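Local coordinates for protein 3-deoxy-manno-octulosonate cytidylyltransferase (PDB 1H7E) that catalyses the transfer of a cytidylyl group from CTP to the eight-carbon sugar KDO, giving CMP-KDO and diphosphate, probably to activate KDO for lipopolysaccharide synthesis, at residues Arg54-Val59 with Gly64-Thr69; Ala89-Asn94 with Gly113-Pro118; Leu203-Met206 with Asn211-Thr214. All blocks are in the same frame, centred on the assembly; numbering follows the deposited sequence.

All three contacts pack a helix against a strand of the same seven-stranded mixed sheet. Contact 1 involves strand 65-68 and contact 3 strand 212-216, the two outermost within this chain; their centres lie about 30 Å apart, on opposite sides of the chain's centre. Contact 2 is on strand 91-94, in the middle of the strand order, with its centre about 25 Å from that of contact 1 and about 15 Å from that of contact 3. Contacts 2 and 3 touch directly: D117 OD2 and R213 NH1 form a salt bridge of 2.9 Å. Contact 1 stays separate, about 9 Å from contact 2 and about 16 Å from contact 3 at the nearest atoms. The model is the apo-enzyme.

Contact 1. Residues Arg54-Val59 with Gly64-Thr69; sequences RVEQAV and GKAIMT
V59 and E56, one helical turn apart, pack on A66 as helix 53-61 returns into strand 65-68, the closing half of a beta-alpha-beta unit that starts with strand 45-50. The helix and strand segments run nearly antiparallel, at 162°, with their axes 7.9 Å apart at closest approach. V59 sets CG1 anti to its backbone N (chi1 172°), which turns that methyl toward the strand, where it meets A66 CB at 3.9 Å and also lies against the backbone of G64. Its side chain touches V48 of the neighbouring strand as well, so the buried end of the contact is apolar. E56 takes the same first torsion and then runs on extended: its CG methylene passes A66 CB at 4.1 Å, while the carboxylate reaches farther along the strand. There the chain of M68, bent at chi2 and chi3, crosses that of E56 at about a right angle, and M68 CG approaches E56 OE2 to 3.6 Å. Where the chain turns between helix and strand, G64 N donates to V59 O over 3.0 Å, joining the end of one segment to the start of the other. At the more exposed edge a water ties the two elements together, donating to E56 OE2 at 2.8 Å and, over a longer 3.3 Å, to A66 O.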
loop_
_atom_site.group_PDB
_atom_site.type_symbol
_atom_site.label_atom_id
_atom_site.label_comp_id
_atom_site.label_asym_id
_atom_site.label_seq_id
_atom_site.Cartn_x
_atom_site.Cartn_y
_atom_site.Cartn_z
ATOM N N ARG A 54 -30.993 -16.905 -19.602
ATOM C CA ARG A 54 -30.363 -17.434 -20.811
ATOM C C ARG A 54 -29.048 -18.135 -20.438
ATOM O O ARG A 54 -28.736 -19.218 -20.961
ATOM C CB ARG A 54 -30.114 -16.312 -21.832
ATOM C CG ARG A 54 -31.389 -15.638 -22.339
ATOM C CD ARG A 54 -31.097 -14.435 -23.246
ATOM N NE ARG A 54 -30.624 -13.260 -22.506
ATOM C CZ ARG A 54 -30.492 -12.034 -23.018
ATOM N NH1 ARG A 54 -30.795 -11.791 -24.291
ATOM N NH2 ARG A 54 -30.048 -11.045 -22.249
ATOM N N VAL A 55 -28.309 -17.533 -19.501
ATOM C CA VAL A 55 -27.045 -18.091 -19.030
ATOM C C VAL A 55 -27.321 -19.324 -18.168
ATOM O O VAL A 55 -26.643 -20.351 -18.296
ATOM C CB VAL A 55 -26.212 -17.042 -18.228
ATOM C CG1 VAL A 55 -24.985 -17.689 -17.590
ATOM C CG2 VAL A 55 -25.763 -15.934 -19.138
ATOM N N GLU A 56 -28.328 -19.225 -17.301
ATOM C CA GLU A 56 -28.695 -20.337 -16.438
ATOM C C GLU A 56 -29.024 -21.542 -17.307
ATOM O O GLU A 56 -28.582 -22.656 -17.029
ATOM C CB GLU A 56 -29.914 -19.979 -15.611
ATOM C CG GLU A 56 -30.461 -21.148 -14.814
ATOM C CD GLU A 56 -31.817 -20.844 -14.224
ATOM O OE1 GLU A 56 -32.663 -20.250 -14.939
ATOM O OE2 GLU A 56 -32.028 -21.185 -13.043
ATOM N N GLN A 57 -29.810 -21.301 -18.355
ATOM C CA GLN A 57 -30.194 -22.345 -19.300
ATOM C C GLN A 57 -28.979 -22.932 -20.012
ATOM O O GLN A 57 -28.839 -24.157 -20.095
ATOM C CB GLN A 57 -31.188 -21.801 -20.337
ATOM C CG GLN A 57 -32.646 -22.010 -19.951
ATOM C CD GLN A 57 -32.960 -23.477 -19.672
ATOM O OE1 GLN A 57 -33.075 -24.289 -20.600
ATOM N NE2 GLN A 57 -33.075 -23.830 -18.386
ATOM N N ALA A 58 -28.116 -22.056 -20.532
ATOM C CA ALA A 58 -26.909 -22.487 -21.240
ATOM C C ALA A 58 -26.043 -23.355 -20.329
ATOM O O ALA A 58 -25.473 -24.356 -20.764
ATOM C CB ALA A 58 -26.124 -21.285 -21.725
ATOM N N VAL A 59 -25.983 -22.991 -19.052
ATOM C CA VAL A 59 -25.194 -23.741 -18.093
ATOM C C VAL A 59 -25.795 -25.131 -17.832
ATOM O O VAL A 59 -25.101 -26.148 -17.896
ATOM C CB VAL A 59 -25.023 -22.932 -16.791
ATOM C CG1 VAL A 59 -24.367 -23.791 -15.719
ATOM C CG2 VAL A 59 -24.187 -21.665 -17.078
ATOM N N GLY A 64 -23.927 -28.196 -15.969
ATOM C CA GLY A 64 -23.305 -27.523 -14.846
ATOM C C GLY A 64 -24.329 -26.974 -13.861
ATOM O O GLY A 64 -25.522 -26.873 -14.183
ATOM N N LYS A 65 -23.871 -26.624 -12.659
ATOM C CA LYS A 65 -24.755 -26.061 -11.637
ATOM C C LYS A 65 -24.801 -24.538 -11.732
ATOM O O LYS A 65 -23.762 -23.872 -11.792
ATOM C CB LYS A 65 -24.288 -26.461 -10.244
ATOM C CG LYS A 65 -24.122 -27.952 -10.041
ATOM C CD LYS A 65 -23.610 -28.235 -8.639
ATOM C CE LYS A 65 -23.473 -29.720 -8.392
ATOM N NZ LYS A 65 -23.210 -29.984 -6.948
ATOM N N ALA A 66 -26.013 -23.996 -11.797
ATOM C CA ALA A 66 -26.224 -22.554 -11.868
ATOM C C ALA A 66 -27.116 -22.140 -10.696
ATOM O O ALA A 66 -27.898 -22.946 -10.181
ATOM C CB ALA A 66 -26.884 -22.169 -13.200
ATOM N N ILE A 67 -26.939 -20.911 -10.224
ATOM C CA ILE A 67 -27.747 -20.381 -9.136
ATOM C C ILE A 67 -28.082 -18.955 -9.533
ATOM O O ILE A 67 -27.205 -18.197 -9.957
ATOM C CB ILE A 67 -27.014 -20.445 -7.771
ATOM C CG1 ILE A 67 -27.858 -19.774 -6.684
ATOM C CG2 ILE A 67 -25.625 -19.821 -7.875
ATOM C CD1 ILE A 67 -27.398 -20.072 -5.298
ATOM N N MET A 68 -29.376 -18.645 -9.540
ATOM C CA MET A 68 -29.840 -17.319 -9.893
ATOM C C MET A 68 -29.616 -16.393 -8.711
ATOM O O MET A 68 -29.842 -16.761 -7.551
ATOM C CB MET A 68 -31.317 -17.346 -10.271
ATOM C CG MET A 68 -31.600 -17.919 -11.646
ATOM S SD MET A 68 -31.156 -16.801 -12.989
ATOM C CE MET A 68 -32.436 -15.531 -12.860
ATOM N N THR A 69 -29.151 -15.192 -9.019
ATOM C CA THR A 69 -28.862 -14.195 -7.999
ATOM C C THR A 69 -29.554 -12.907 -8.413
ATOM O O THR A 69 -30.097 -12.828 -9.506
ATOM C CB THR A 69 -27.320 -13.968 -7.872
ATOM O OG1 THR A 69 -26.776 -13.605 -9.148
ATOM C CG2 THR A 69 -26.619 -15.237 -7.389
HETATM O O HOH W 1 -31.048 -22.120 -10.637
#

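Contact 2. Residues Ala89-Asn94 with Gly113-Pro118; sequences ADIYIN and GMRDDP
I91 and M114 meet with their side chains sliding past each other in opposite directions, the isoleucine coming from strand 91-94 and the methionine from the last turn of helix 104-116. I91 has CG1 anti to the carbonyl carbon (chi1 -63°) and an extended chi2, which carries CD1 straight out to the helix. That terminal methyl reaches M114 CB at 4.0 Å, so it touches the root of the methionine and not its sulfur. M114 bends at both chi2 and chi3, and its chain runs back alongside the isoleucine toward the sheet, where it also touches A177 of strand 169-179. R115 starts off turned across the contact, but the chain swings nearer, with CG at 4.4 Å from I91 CD1. Its guanidinium goes on to S1, where NH2 donates to the backbone carbonyl, so the aliphatic part of R115 borders the contact while its charge is held beside the N-terminus. L111, a turn earlier on the helix, also packs on I91 and extends the buried apolar face. The result is a helix covering a central strand of the mixed sheet, as in the alpha/beta fold of the GT-A clan to which this cytidylyltransferase family belongs.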
loop_
_atom_site.group_PDB
_atom_site.type_symbol
_atom_site.label_atom_id
_atom_site.label_comp_id
_atom_site.label_asym_id
_atom_site.label_seq_id
_atom_site.Cartn_x
_atom_site.Cartn_y
_atom_site.Cartn_z
ATOM N N ALA A 89 -19.788 -23.669 2.491
ATOM C CA ALA A 89 -18.376 -23.960 2.264
ATOM C C ALA A 89 -17.556 -23.179 3.274
ATOM O O ALA A 89 -18.051 -22.263 3.905
ATOM C CB ALA A 89 -17.969 -23.572 0.842
ATOM N N ASP A 90 -16.329 -23.617 3.499
ATOM C CA ASP A 90 -15.441 -22.919 4.414
ATOM C C ASP A 90 -14.637 -21.895 3.593
ATOM O O ASP A 90 -14.282 -20.837 4.102
ATOM C CB ASP A 90 -14.477 -23.906 5.061
ATOM C CG ASP A 90 -15.194 -24.991 5.851
ATOM O OD1 ASP A 90 -16.064 -24.636 6.671
ATOM O OD2 ASP A 90 -14.900 -26.192 5.650
ATOM N N ILE A 91 -14.365 -22.231 2.328
ATOM C CA ILE A 91 -13.584 -21.381 1.417
ATOM C C ILE A 91 -14.270 -21.218 0.074
ATOM O O ILE A 91 -14.618 -22.207 -0.568
ATOM C CB ILE A 91 -12.183 -21.999 1.156
ATOM C CG1 ILE A 91 -11.383 -22.063 2.466
ATOM C CG2 ILE A 91 -11.438 -21.205 0.071
ATOM C CD1 ILE A 91 -10.172 -22.953 2.399
ATOM N N TYR A 92 -14.466 -19.973 -0.355
ATOM C CA TYR A 92 -15.107 -19.685 -1.635
ATOM C C TYR A 92 -14.086 -19.060 -2.563
ATOM O O TYR A 92 -13.426 -18.085 -2.198
ATOM C CB TYR A 92 -16.251 -18.688 -1.465
ATOM C CG TYR A 92 -17.377 -19.183 -0.585
ATOM C CD1 TYR A 92 -17.282 -19.107 0.798
ATOM C CD2 TYR A 92 -18.531 -19.747 -1.147
ATOM C CE1 TYR A 92 -18.309 -19.588 1.611
ATOM C CE2 TYR A 92 -19.566 -20.231 -0.346
ATOM C CZ TYR A 92 -19.447 -20.149 1.027
ATOM O OH TYR A 92 -20.454 -20.618 1.843
ATOM N N ILE A 93 -13.964 -19.610 -3.760
ATOM C CA ILE A 93 -13.030 -19.099 -4.759
ATOM C C ILE A 93 -13.877 -18.446 -5.829
ATOM O O ILE A 93 -14.822 -19.046 -6.354
ATOM C CB ILE A 93 -12.186 -20.231 -5.367
ATOM C CG1 ILE A 93 -11.273 -20.814 -4.298
ATOM C CG2 ILE A 93 -11.362 -19.719 -6.566
ATOM C CD1 ILE A 93 -10.686 -22.138 -4.684
ATOM N N ASN A 94 -13.566 -17.196 -6.134
ATOM C CA ASN A 94 -14.315 -16.457 -7.134
ATOM C C ASN A 94 -13.455 -16.357 -8.386
ATOM O O ASN A 94 -12.399 -15.734 -8.356
ATOM C CB ASN A 94 -14.617 -15.065 -6.589
ATOM C CG ASN A 94 -15.819 -14.424 -7.241
ATOM O OD1 ASN A 94 -16.885 -15.042 -7.348
ATOM N ND2 ASN A 94 -15.676 -13.158 -7.640
ATOM N N GLY A 113 -2.573 -22.114 -0.390
ATOM C CA GLY A 113 -2.181 -21.010 0.463
ATOM C C GLY A 113 -3.176 -20.819 1.598
ATOM O O GLY A 113 -2.766 -20.590 2.742
ATOM N N MET A 114 -4.475 -20.912 1.285
ATOM C CA MET A 114 -5.551 -20.751 2.276
ATOM C C MET A 114 -5.524 -21.885 3.305
ATOM O O MET A 114 -5.720 -21.658 4.503
ATOM C CB MET A 114 -6.928 -20.712 1.590
ATOM C CG MET A 114 -7.175 -19.487 0.731
ATOM S SD MET A 114 -7.304 -18.034 1.737
ATOM C CE MET A 114 -8.995 -18.103 2.229
ATOM N N ARG A 115 -5.254 -23.103 2.842
ATOM C CA ARG A 115 -5.188 -24.260 3.733
ATOM C C ARG A 115 -3.947 -24.266 4.613
ATOM O O ARG A 115 -4.023 -24.672 5.770
ATOM C CB ARG A 115 -5.349 -25.575 2.949
ATOM C CG ARG A 115 -6.775 -25.721 2.430
ATOM C CD ARG A 115 -7.069 -27.067 1.836
ATOM N NE ARG A 115 -8.514 -27.277 1.722
ATOM C CZ ARG A 115 -9.125 -27.772 0.646
ATOM N NH1 ARG A 115 -8.419 -28.110 -0.428
ATOM N NH2 ARG A 115 -10.444 -27.940 0.642
ATOM N N ASP A 116 -2.823 -23.769 4.091
ATOM C CA ASP A 116 -1.583 -23.719 4.860
ATOM C C ASP A 116 -1.577 -22.682 5.983
ATOM O O ASP A 116 -0.767 -22.773 6.902
ATOM C CB ASP A 116 -0.373 -23.525 3.944
ATOM C CG ASP A 116 0.024 -24.805 3.213
ATOM O OD1 ASP A 116 -0.495 -25.896 3.559
ATOM O OD2 ASP A 116 0.865 -24.722 2.293
ATOM N N ASP A 117 -2.458 -21.688 5.899
ATOM C CA ASP A 117 -2.567 -20.660 6.928
ATOM C C ASP A 117 -4.057 -20.417 7.230
ATOM O O ASP A 117 -4.744 -19.671 6.520
ATOM C CB ASP A 117 -1.867 -19.365 6.488
ATOM C CG ASP A 117 -1.868 -18.293 7.574
ATOM O OD1 ASP A 117 -2.459 -18.528 8.649
ATOM O OD2 ASP A 117 -1.283 -17.204 7.357
ATOM N N PRO A 118 -4.566 -21.043 8.309
ATOM C CA PRO A 118 -5.956 -20.959 8.778
ATOM C C PRO A 118 -6.412 -19.552 9.171
ATOM O O PRO A 118 -7.609 -19.265 9.169
ATOM C CB PRO A 118 -5.960 -21.892 9.994
ATOM C CG PRO A 118 -4.849 -22.877 9.680
ATOM C CD PRO A 118 -3.787 -21.963 9.161
#

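Contact 3. Residues Leu203-Met206 with Asn211-Thr214; sequences LRLM and NIRT
L205 and M206 come together on I212 where the short helix 203-207 turns back to strand 212-216, outermost in the sheet within this chain. At the start of the helical segment, L203 faces other partners, packing on Y152 and on P194, E195 and E198 at helix 193-198. R204 likewise points elsewhere, its NH2 in a salt bridge with E195, so these first two residues face other parts of the chain and not the strand. With L205 the chain reaches the strand. Its side chain crosses that of I212 at about a right angle, and the CD1 branch lies 4.0 Å from I212 CD1, with L205 CB close behind at 4.1 Å from the same methyl. M206 follows and meets that methyl from a different direction: the CA-CB bond is turned across the contact, but CG approaches I212 CD1 to 4.0 Å, again with the two chains at about a right angle. I212 answers with CG1 anti to the carbonyl carbon (chi1 -59°) and chi2 extended, a shape that projects CD1 into the angle between the two helix side chains. V122 and T124 of the adjacent strand touch I212 too, and F153 touches both I212 and M206. The charged neighbours R204 and R213 pair elsewhere, R204 with E195 and R213 with D149 and D117. All the atoms that meet between helix and strand are aliphatic carbons and all three residues are buried, which implies that the contact probably rests on van der Waals packing and the exclusion of water.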
loop_
_atom_site.group_PDB
_atom_site.type_symbol
_atom_site.label_atom_id
_atom_site.label_comp_id
_atom_site.label_asym_id
_atom_site.label_seq_id
_atom_site.Cartn_x
_atom_site.Cartn_y
_atom_site.Cartn_z
ATOM N N LEU A 203 -10.028 -2.684 -2.323
ATOM C CA LEU A 203 -9.539 -1.710 -1.359
ATOM C C LEU A 203 -10.523 -1.563 -0.220
ATOM O O LEU A 203 -10.154 -1.056 0.831
ATOM C CB LEU A 203 -9.239 -0.355 -2.026
ATOM C CG LEU A 203 -8.063 -0.398 -3.020
ATOM C CD1 LEU A 203 -7.846 0.981 -3.687
ATOM C CD2 LEU A 203 -6.796 -0.863 -2.288
ATOM N N ARG A 204 -11.772 -2.015 -0.404
ATOM C CA ARG A 204 -12.739 -1.927 0.699
ATOM C C ARG A 204 -12.258 -2.818 1.848
ATOM O O ARG A 204 -12.380 -2.461 3.029
ATOM C CB ARG A 204 -14.147 -2.381 0.293
ATOM C CG ARG A 204 -15.169 -2.136 1.406
ATOM C CD ARG A 204 -16.591 -2.448 0.975
ATOM N NE ARG A 204 -16.901 -1.842 -0.320
ATOM C CZ ARG A 204 -18.024 -2.050 -0.995
ATOM N NH1 ARG A 204 -18.961 -2.841 -0.489
ATOM N NH2 ARG A 204 -18.173 -1.545 -2.212
ATOM N N LEU A 205 -11.689 -3.967 1.497
ATOM C CA LEU A 205 -11.184 -4.912 2.495
ATOM C C LEU A 205 -9.977 -4.338 3.249
ATOM O O LEU A 205 -9.873 -4.461 4.481
ATOM C CB LEU A 205 -10.778 -6.221 1.814
ATOM C CG LEU A 205 -11.935 -7.002 1.173
ATOM C CD1 LEU A 205 -11.356 -8.131 0.321
ATOM C CD2 LEU A 205 -12.867 -7.554 2.239
ATOM N N MET A 206 -9.063 -3.727 2.497
ATOM C CA MET A 206 -7.868 -3.145 3.077
ATOM C C MET A 206 -8.190 -1.998 4.013
ATOM O O MET A 206 -7.528 -1.825 5.036
ATOM C CB MET A 206 -6.914 -2.721 1.972
ATOM C CG MET A 206 -6.488 -3.903 1.142
ATOM S SD MET A 206 -5.143 -3.452 0.091
ATOM C CE MET A 206 -3.783 -3.734 1.255
ATOM N N ASN A 211 -6.422 -8.566 5.894
ATOM C CA ASN A 211 -5.242 -8.930 5.134
ATOM C C ASN A 211 -5.515 -9.723 3.867
ATOM O O ASN A 211 -6.329 -10.642 3.855
ATOM C CB ASN A 211 -4.271 -9.715 6.018
ATOM C CG ASN A 211 -2.971 -10.027 5.308
ATOM O OD1 ASN A 211 -2.315 -9.126 4.787
ATOM N ND2 ASN A 211 -2.612 -11.313 5.250
ATOM N N ILE A 212 -4.827 -9.353 2.791
ATOM C CA ILE A 212 -4.977 -10.049 1.528
ATOM C C ILE A 212 -3.585 -10.532 1.121
ATOM O O ILE A 212 -2.689 -9.709 0.897
ATOM C CB ILE A 212 -5.531 -9.127 0.430
ATOM C CG1 ILE A 212 -6.890 -8.545 0.826
ATOM C CG2 ILE A 212 -5.597 -9.879 -0.909
ATOM C CD1 ILE A 212 -7.404 -7.505 -0.197
ATOM N N ARG A 213 -3.374 -11.851 1.122
ATOM C CA ARG A 213 -2.089 -12.398 0.714
ATOM C C ARG A 213 -2.136 -12.604 -0.791
ATOM O O ARG A 213 -3.103 -13.132 -1.324
ATOM C CB ARG A 213 -1.755 -13.685 1.458
ATOM C CG ARG A 213 -0.352 -14.202 1.127
ATOM C CD ARG A 213 0.214 -15.075 2.244
ATOM N NE ARG A 213 0.330 -14.328 3.497
ATOM C CZ ARG A 213 0.090 -14.823 4.706
ATOM N NH1 ARG A 213 -0.276 -16.100 4.855
ATOM N NH2 ARG A 213 0.165 -14.021 5.767
ATOM N N THR A 214 -1.076 -12.190 -1.478
ATOM C CA THR A 214 -1.027 -12.239 -2.935
ATOM C C THR A 214 0.095 -13.126 -3.438
ATOM O O THR A 214 1.250 -12.691 -3.426
ATOM C CB THR A 214 -0.850 -10.772 -3.505
ATOM O OG1 THR A 214 -1.815 -9.907 -2.902
ATOM C CG2 THR A 214 -1.100 -10.716 -4.991
#